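Local coordinates for protein hypoxanthine-guanine-xanthine phosphoribosyltransferase (PDB 1HGX) that catalyses the magnesium-dependent salvage of hypoxanthine, guanine and xanthine, transferring the phosphoribosyl group of phosphoribosyl diphosphate to each base to make IMP, GMP or XMP in a protozoan parasite, at residues F51-L56 with L99-I104; G95-V100 with K122-K127. All coordinates share one frame; numbering follows the deposited sequence.

Contact 1: F51-L56 with L99-I104; sequences FFYTDL and LVVEDI. With 5GP (guanosine-5'-monophosphate), chain C.
Val-101 reaches from its strand to the face of helix 51-56 formed by Phe-52, Tyr-53 and Leu-56; CB and CG2 meet Tyr-53, CG1 meets Phe-52. CB lies 3.8 Å from CD1 of Tyr-53, near the plane of that ring. CG1, anti to the backbone N (chi1 -178°), stands 3.6 Å from CD2 of the Phe-52 ring, which also lies near Glu-102 O; CD1 of Leu-56 approaches the same methyl more loosely. CG2 turns to the in-plane edge of Tyr-53, 3.9 Å from CD1. The Tyr-53 hydroxyl is hydrogen-bonded to Met-42 O on the neighbouring strand, and Leu-56 CD1 sits over one face of Phe-52. This is helix-on-sheet packing in the core of a type I phosphoribosyltransferase, where strand 97-102 leads into the GMP-binding loop. Beyond Val-101 polar groups take over: Asp-103 N donates to the anti lone pair of Glu-102 OE1, at 158°. With CG between its own N and carbonyl carbon (chi1 51°), Asp-103 accepts two bonds at OD1, one from Ile-104 N and one from the GMP ribose, whose O2' lies 2.8 Å from OD1. CG2 of Ile-104 rests 3.4 Å from C2' of the same sugar.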
loop_
_atom_site.group_PDB
_atom_site.type_symbol
_atom_site.label_atom_id
_atom_site.label_comp_id
_atom_site.label_asym_id
_atom_site.label_seq_id
_atom_site.Cartn_x
_atom_site.Cartn_y
_atom_site.Cartn_z
ATOM N N PHE A 51 -1.966 -1.933 -4.782
ATOM C CA PHE A 51 -0.996 -1.840 -5.869
ATOM C C PHE A 51 -1.336 -0.632 -6.715
ATOM O O PHE A 51 -0.493 0.217 -6.959
ATOM C CB PHE A 51 -1.018 -3.105 -6.729
ATOM C CG PHE A 51 -0.389 -4.297 -6.066
ATOM C CD1 PHE A 51 -0.847 -4.753 -4.838
ATOM C CD2 PHE A 51 0.669 -4.959 -6.667
ATOM C CE1 PHE A 51 -0.259 -5.856 -4.210
ATOM C CE2 PHE A 51 1.264 -6.066 -6.046
ATOM C CZ PHE A 51 0.794 -6.510 -4.814
ATOM N N PHE A 52 -2.592 -0.571 -7.142
ATOM C CA PHE A 52 -3.134 0.516 -7.944
ATOM C C PHE A 52 -2.931 1.844 -7.221
ATOM O O PHE A 52 -2.505 2.831 -7.826
ATOM C CB PHE A 52 -4.630 0.258 -8.147
ATOM C CG PHE A 52 -5.375 1.373 -8.824
ATOM C CD1 PHE A 52 -4.871 1.981 -9.971
ATOM C CD2 PHE A 52 -6.623 1.773 -8.344
ATOM C CE1 PHE A 52 -5.607 2.960 -10.648
ATOM C CE2 PHE A 52 -7.376 2.754 -9.013
ATOM C CZ PHE A 52 -6.867 3.350 -10.164
ATOM N N TYR A 53 -3.219 1.845 -5.921
ATOM C CA TYR A 53 -3.110 3.032 -5.065
ATOM C C TYR A 53 -1.691 3.591 -5.003
ATOM O O TYR A 53 -1.476 4.784 -5.260
ATOM C CB TYR A 53 -3.597 2.701 -3.652
ATOM C CG TYR A 53 -3.603 3.862 -2.673
ATOM C CD1 TYR A 53 -4.635 4.801 -2.681
ATOM C CD2 TYR A 53 -2.618 3.977 -1.686
ATOM C CE1 TYR A 53 -4.695 5.822 -1.723
ATOM C CE2 TYR A 53 -2.671 4.995 -0.724
ATOM C CZ TYR A 53 -3.713 5.909 -0.749
ATOM O OH TYR A 53 -3.776 6.903 0.210
ATOM N N THR A 54 -0.721 2.752 -4.655
ATOM C CA THR A 54 0.653 3.227 -4.578
ATOM C C THR A 54 1.184 3.670 -5.941
ATOM O O THR A 54 1.950 4.632 -6.023
ATOM C CB THR A 54 1.583 2.178 -3.961
ATOM O OG1 THR A 54 1.558 0.998 -4.764
ATOM C CG2 THR A 54 1.133 1.842 -2.541
ATOM N N ASP A 55 0.783 2.985 -7.011
ATOM C CA ASP A 55 1.240 3.368 -8.350
ATOM C C ASP A 55 0.715 4.741 -8.740
ATOM O O ASP A 55 1.431 5.531 -9.365
ATOM C CB ASP A 55 0.853 2.322 -9.396
ATOM C CG ASP A 55 1.853 1.170 -9.467
ATOM O OD1 ASP A 55 2.952 1.280 -8.880
ATOM O OD2 ASP A 55 1.547 0.147 -10.111
ATOM N N LEU A 56 -0.520 5.034 -8.340
ATOM C CA LEU A 56 -1.138 6.324 -8.607
ATOM C C LEU A 56 -0.399 7.411 -7.839
ATOM O O LEU A 56 -0.062 8.460 -8.405
ATOM C CB LEU A 56 -2.601 6.348 -8.150
ATOM C CG LEU A 56 -3.737 5.914 -9.074
ATOM C CD1 LEU A 56 -5.034 6.092 -8.299
ATOM C CD2 LEU A 56 -3.777 6.747 -10.363
ATOM N N LEU A 99 -11.316 11.152 -1.847
ATOM C CA LEU A 99 -11.337 10.254 -3.000
ATOM C C LEU A 99 -11.209 8.822 -2.473
ATOM O O LEU A 99 -10.347 8.533 -1.633
ATOM C CB LEU A 99 -10.180 10.531 -3.958
ATOM C CG LEU A 99 -10.144 9.585 -5.167
ATOM C CD1 LEU A 99 -11.311 9.876 -6.100
ATOM C CD2 LEU A 99 -8.833 9.726 -5.911
ATOM N N VAL A 100 -12.087 7.940 -2.936
ATOM C CA VAL A 100 -12.049 6.543 -2.527
ATOM C C VAL A 100 -11.399 5.768 -3.662
ATOM O O VAL A 100 -11.847 5.854 -4.811
ATOM C CB VAL A 100 -13.479 5.992 -2.265
ATOM C CG1 VAL A 100 -13.424 4.514 -1.913
ATOM C CG2 VAL A 100 -14.138 6.772 -1.121
ATOM N N VAL A 101 -10.322 5.054 -3.353
ATOM C CA VAL A 101 -9.600 4.261 -4.349
ATOM C C VAL A 101 -9.885 2.787 -4.111
ATOM O O VAL A 101 -9.459 2.200 -3.102
ATOM C CB VAL A 101 -8.076 4.540 -4.316
ATOM C CG1 VAL A 101 -7.373 3.734 -5.414
ATOM C CG2 VAL A 101 -7.809 6.043 -4.516
ATOM N N GLU A 102 -10.596 2.196 -5.062
ATOM C CA GLU A 102 -11.022 0.804 -4.993
ATOM C C GLU A 102 -10.429 -0.034 -6.129
ATOM O O GLU A 102 -9.952 0.509 -7.131
ATOM C CB GLU A 102 -12.568 0.769 -5.033
ATOM C CG GLU A 102 -13.214 -0.620 -5.035
ATOM C CD GLU A 102 -12.955 -1.425 -3.759
ATOM O OE1 GLU A 102 -11.793 -1.792 -3.483
ATOM O OE2 GLU A 102 -13.928 -1.714 -3.037
ATOM N N ASP A 103 -10.421 -1.355 -5.948
ATOM C CA ASP A 103 -9.894 -2.259 -6.961
ATOM C C ASP A 103 -10.892 -2.628 -8.065
ATOM O O ASP A 103 -10.607 -2.432 -9.246
ATOM C CB ASP A 103 -9.226 -3.513 -6.337
ATOM C CG ASP A 103 -10.106 -4.256 -5.304
ATOM O OD1 ASP A 103 -11.325 -4.018 -5.187
ATOM O OD2 ASP A 103 -9.543 -5.121 -4.600
ATOM N N ILE A 104 -12.069 -3.120 -7.687
ATOM C CA ILE A 104 -13.076 -3.499 -8.667
ATOM C C ILE A 104 -14.478 -3.388 -8.077
ATOM O O ILE A 104 -14.691 -3.634 -6.887
ATOM C CB ILE A 104 -12.833 -4.942 -9.197
ATOM C CG1 ILE A 104 -13.805 -5.286 -10.334
ATOM C CG2 ILE A 104 -12.962 -5.958 -8.076
ATOM C CD1 ILE A 104 -13.442 -6.564 -11.046
HETATM P P 5GP C . -19.521 -5.813 -4.986
HETATM O O1P 5GP C . -19.356 -4.691 -5.936
HETATM O O2P 5GP C . -19.921 -5.368 -3.650
HETATM O O3P 5GP C . -20.360 -6.879 -5.563
HETATM O "O5'" 5GP C . -18.135 -6.526 -4.943
HETATM C "C5'" 5GP C . -16.870 -5.879 -4.982
HETATM C "C4'" 5GP C . -15.985 -6.561 -4.018
HETATM O "O4'" 5GP C . -15.688 -7.920 -4.379
HETATM C "C3'" 5GP C . -14.669 -5.858 -3.891
HETATM O "O3'" 5GP C . -14.206 -6.174 -2.583
HETATM C "C2'" 5GP C . -13.875 -6.612 -4.884
HETATM O "O2'" 5GP C . -12.493 -6.507 -4.579
HETATM C "C1'" 5GP C . -14.336 -8.068 -4.801
HETATM N N9 5GP C . -14.326 -8.695 -6.179
HETATM C C8 5GP C . -15.298 -8.541 -7.156
HETATM N N7 5GP C . -15.022 -9.141 -8.288
HETATM C C5 5GP C . -13.772 -9.731 -8.086
HETATM C C6 5GP C . -12.928 -10.408 -9.024
HETATM O O6 5GP C . -13.209 -10.757 -10.169
HETATM N N1 5GP C . -11.665 -10.673 -8.513
HETATM C C2 5GP C . -11.250 -10.341 -7.227
HETATM N N2 5GP C . -10.044 -10.773 -6.851
HETATM N N3 5GP C . -12.052 -9.731 -6.321
HETATM C C4 5GP C . -13.298 -9.420 -6.821
#

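Contact 2: G95-V100 with K122-K127; sequences GRHVLV and KPASLK
Val-98, Val-100 and Leu-126 form the apolar centre, on the side of the sheet covered by helix 109-119. CD1 of Leu-126 is shared by two valines: it lies beside Val-98 CG1, the two side chains pointing the same way, and also meets Val-100 CG2 at 3.9 Å. The strands are parallel neighbours joined through that helix, a beta-alpha-beta crossover of the phosphoribosyltransferase core. Val-98 CG2, beside its own backbone N, turns from Leu-126 toward the turn before the second strand and touches CB of Pro-123.

Between the strands the backbone bonds follow the parallel pattern. Val-98 N donates to Ser-125 O, Lys-127 N to Val-98 O and Val-100 N to Lys-127 O. Val-98 O takes Lys-127 N nearly in line with its carbonyl bond, with a C=O...N angle of 162°. On the other face, Leu-99 CD1 lies against the Lys-127 backbone, 3.5 Å from its O, while the lysine runs on extended to a cation-pi contact with Phe-34.

Toward the start of both strands the pairing continues beyond the regular sheet: Ala-124 N bonds to Arg-96 O at 2.7 Å from above the carbonyl plane, and Gly-95 N to Lys-122 O along a nearly straight path (169°). NH2 of Arg-96 forms a salt bridge with Glu-65 and a hydrogen bond with Asn-39 O. The imidazole of His-97 is held from two directions. Ala-124 CB lies over one face in a CH-pi contact, 3.9 Å from the ring centroid. Ser-125 OG, set between its backbone N and carbonyl carbon (chi1 61°), comes level with the ring edge and is hydrogen-bonded to His-97 ND1 at 2.7 Å. A water oxygen lies 2.8 Å from Ser-125 OG and 3.0 Å from Val-98 O, linking the two.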
loop_
_atom_site.group_PDB
_atom_site.type_symbol
_atom_site.label_atom_id
_atom_site.label_comp_id
_atom_site.label_asym_id
_atom_site.label_seq_id
_atom_site.Cartn_x
_atom_site.Cartn_y
_atom_site.Cartn_z
ATOM N N GLY A 95 -15.525 18.255 6.013
ATOM C CA GLY A 95 -15.014 19.405 5.288
ATOM C C GLY A 95 -13.810 19.158 4.388
ATOM O O GLY A 95 -13.288 20.106 3.797
ATOM N N ARG A 96 -13.385 17.902 4.251
ATOM C CA ARG A 96 -12.233 17.569 3.414
ATOM C C ARG A 96 -12.686 17.024 2.071
ATOM O O ARG A 96 -13.805 16.531 1.949
ATOM C CB ARG A 96 -11.391 16.498 4.099
ATOM C CG ARG A 96 -10.828 16.901 5.455
ATOM C CD ARG A 96 -9.700 17.903 5.312
ATOM N NE ARG A 96 -8.603 17.383 4.496
ATOM C CZ ARG A 96 -7.574 16.680 4.962
ATOM N NH1 ARG A 96 -7.498 16.393 6.253
ATOM N NH2 ARG A 96 -6.593 16.301 4.141
ATOM N N HIS A 97 -11.837 17.144 1.055
ATOM C CA HIS A 97 -12.141 16.598 -0.269
ATOM C C HIS A 97 -11.624 15.168 -0.192
ATOM O O HIS A 97 -10.459 14.947 0.126
ATOM C CB HIS A 97 -11.457 17.415 -1.378
ATOM C CG HIS A 97 -12.001 18.807 -1.509
ATOM N ND1 HIS A 97 -13.178 19.091 -2.173
ATOM C CD2 HIS A 97 -11.565 19.986 -1.002
ATOM C CE1 HIS A 97 -13.449 20.380 -2.058
ATOM N NE2 HIS A 97 -12.483 20.945 -1.356
ATOM N N VAL A 98 -12.510 14.205 -0.431
ATOM C CA VAL A 98 -12.180 12.787 -0.307
ATOM C C VAL A 98 -12.320 11.983 -1.586
ATOM O O VAL A 98 -13.326 12.091 -2.299
ATOM C CB VAL A 98 -13.115 12.106 0.749
ATOM C CG1 VAL A 98 -12.808 10.621 0.888
ATOM C CG2 VAL A 98 -13.012 12.801 2.096
ATOM N N LEU A 99 -11.316 11.152 -1.847
ATOM C CA LEU A 99 -11.337 10.254 -3.000
ATOM C C LEU A 99 -11.209 8.822 -2.473
ATOM O O LEU A 99 -10.347 8.533 -1.633
ATOM C CB LEU A 99 -10.180 10.531 -3.958
ATOM C CG LEU A 99 -10.144 9.585 -5.167
ATOM C CD1 LEU A 99 -11.311 9.876 -6.100
ATOM C CD2 LEU A 99 -8.833 9.726 -5.911
ATOM N N VAL A 100 -12.087 7.940 -2.936
ATOM C CA VAL A 100 -12.049 6.543 -2.527
ATOM C C VAL A 100 -11.399 5.768 -3.662
ATOM O O VAL A 100 -11.847 5.854 -4.811
ATOM C CB VAL A 100 -13.479 5.992 -2.265
ATOM C CG1 VAL A 100 -13.424 4.514 -1.913
ATOM C CG2 VAL A 100 -14.138 6.772 -1.121
ATOM N N LYS A 122 -19.849 14.127 6.489
ATOM C CA LYS A 122 -19.849 15.473 5.937
ATOM C C LYS A 122 -18.598 15.958 5.199
ATOM O O LYS A 122 -18.056 17.027 5.513
ATOM C CB LYS A 122 -20.257 16.471 7.028
ATOM C CG LYS A 122 -21.680 16.254 7.541
ATOM C CD LYS A 122 -22.107 17.376 8.456
ATOM C CE LYS A 122 -23.589 17.288 8.775
ATOM N NZ LYS A 122 -24.029 18.452 9.602
ATOM N N PRO A 123 -18.125 15.188 4.197
ATOM C CA PRO A 123 -16.933 15.606 3.441
ATOM C C PRO A 123 -17.298 16.784 2.522
ATOM O O PRO A 123 -18.474 16.993 2.228
ATOM C CB PRO A 123 -16.596 14.350 2.625
ATOM C CG PRO A 123 -17.945 13.755 2.352
ATOM C CD PRO A 123 -18.649 13.899 3.693
ATOM N N ALA A 124 -16.315 17.571 2.096
ATOM C CA ALA A 124 -16.585 18.682 1.184
ATOM C C ALA A 124 -16.983 18.093 -0.164
ATOM O O ALA A 124 -17.838 18.622 -0.863
ATOM C CB ALA A 124 -15.364 19.561 1.033
ATOM N N SER A 125 -16.329 17.006 -0.546
ATOM C CA SER A 125 -16.650 16.341 -1.795
ATOM C C SER A 125 -16.264 14.890 -1.611
ATOM O O SER A 125 -15.414 14.568 -0.789
ATOM C CB SER A 125 -15.925 16.972 -2.994
ATOM O OG SER A 125 -14.515 16.904 -2.873
ATOM N N LEU A 126 -16.890 14.016 -2.380
ATOM C CA LEU A 126 -16.637 12.600 -2.263
ATOM C C LEU A 126 -16.762 11.981 -3.656
ATOM O O LEU A 126 -17.808 12.091 -4.298
ATOM C CB LEU A 126 -17.656 11.998 -1.293
ATOM C CG LEU A 126 -17.700 10.487 -1.073
ATOM C CD1 LEU A 126 -16.340 9.959 -0.646
ATOM C CD2 LEU A 126 -18.752 10.172 -0.026
ATOM N N LYS A 127 -15.656 11.414 -4.138
ATOM C CA LYS A 127 -15.593 10.785 -5.450
ATOM C C LYS A 127 -14.979 9.396 -5.368
ATOM O O LYS A 127 -14.304 9.048 -4.392
ATOM C CB LYS A 127 -14.791 11.645 -6.424
ATOM C CG LYS A 127 -15.465 12.946 -6.775
ATOM C CD LYS A 127 -14.688 13.709 -7.818
ATOM C CE LYS A 127 -15.411 14.988 -8.166
ATOM N NZ LYS A 127 -14.706 15.792 -9.201
HETATM O O HOH W 1 -13.483 14.527 -3.968
#

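Overall arrangement
Both contacts use strand 97-102 and share Leu-99 and Val-100, but their centres stand about 16 Å apart. Contact 1 is in the core, about 4 Å from the centre of the chain, where the strand meets helix 50-57 chiefly through apolar side chains, with no bond between the two. Contact 2 is partly buried, about 16 Å from that centre, and pairs the strand with its parallel neighbour 125-130 within the sheet, largely by backbone bonds. Their polar groups sit at opposite ends of the strand: the Asp-103 carboxylate of contact 1 binds the ribose of the nucleotide, whereas the histidine, serine and water of contact 2 lie toward the partly exposed start, away from the ligand.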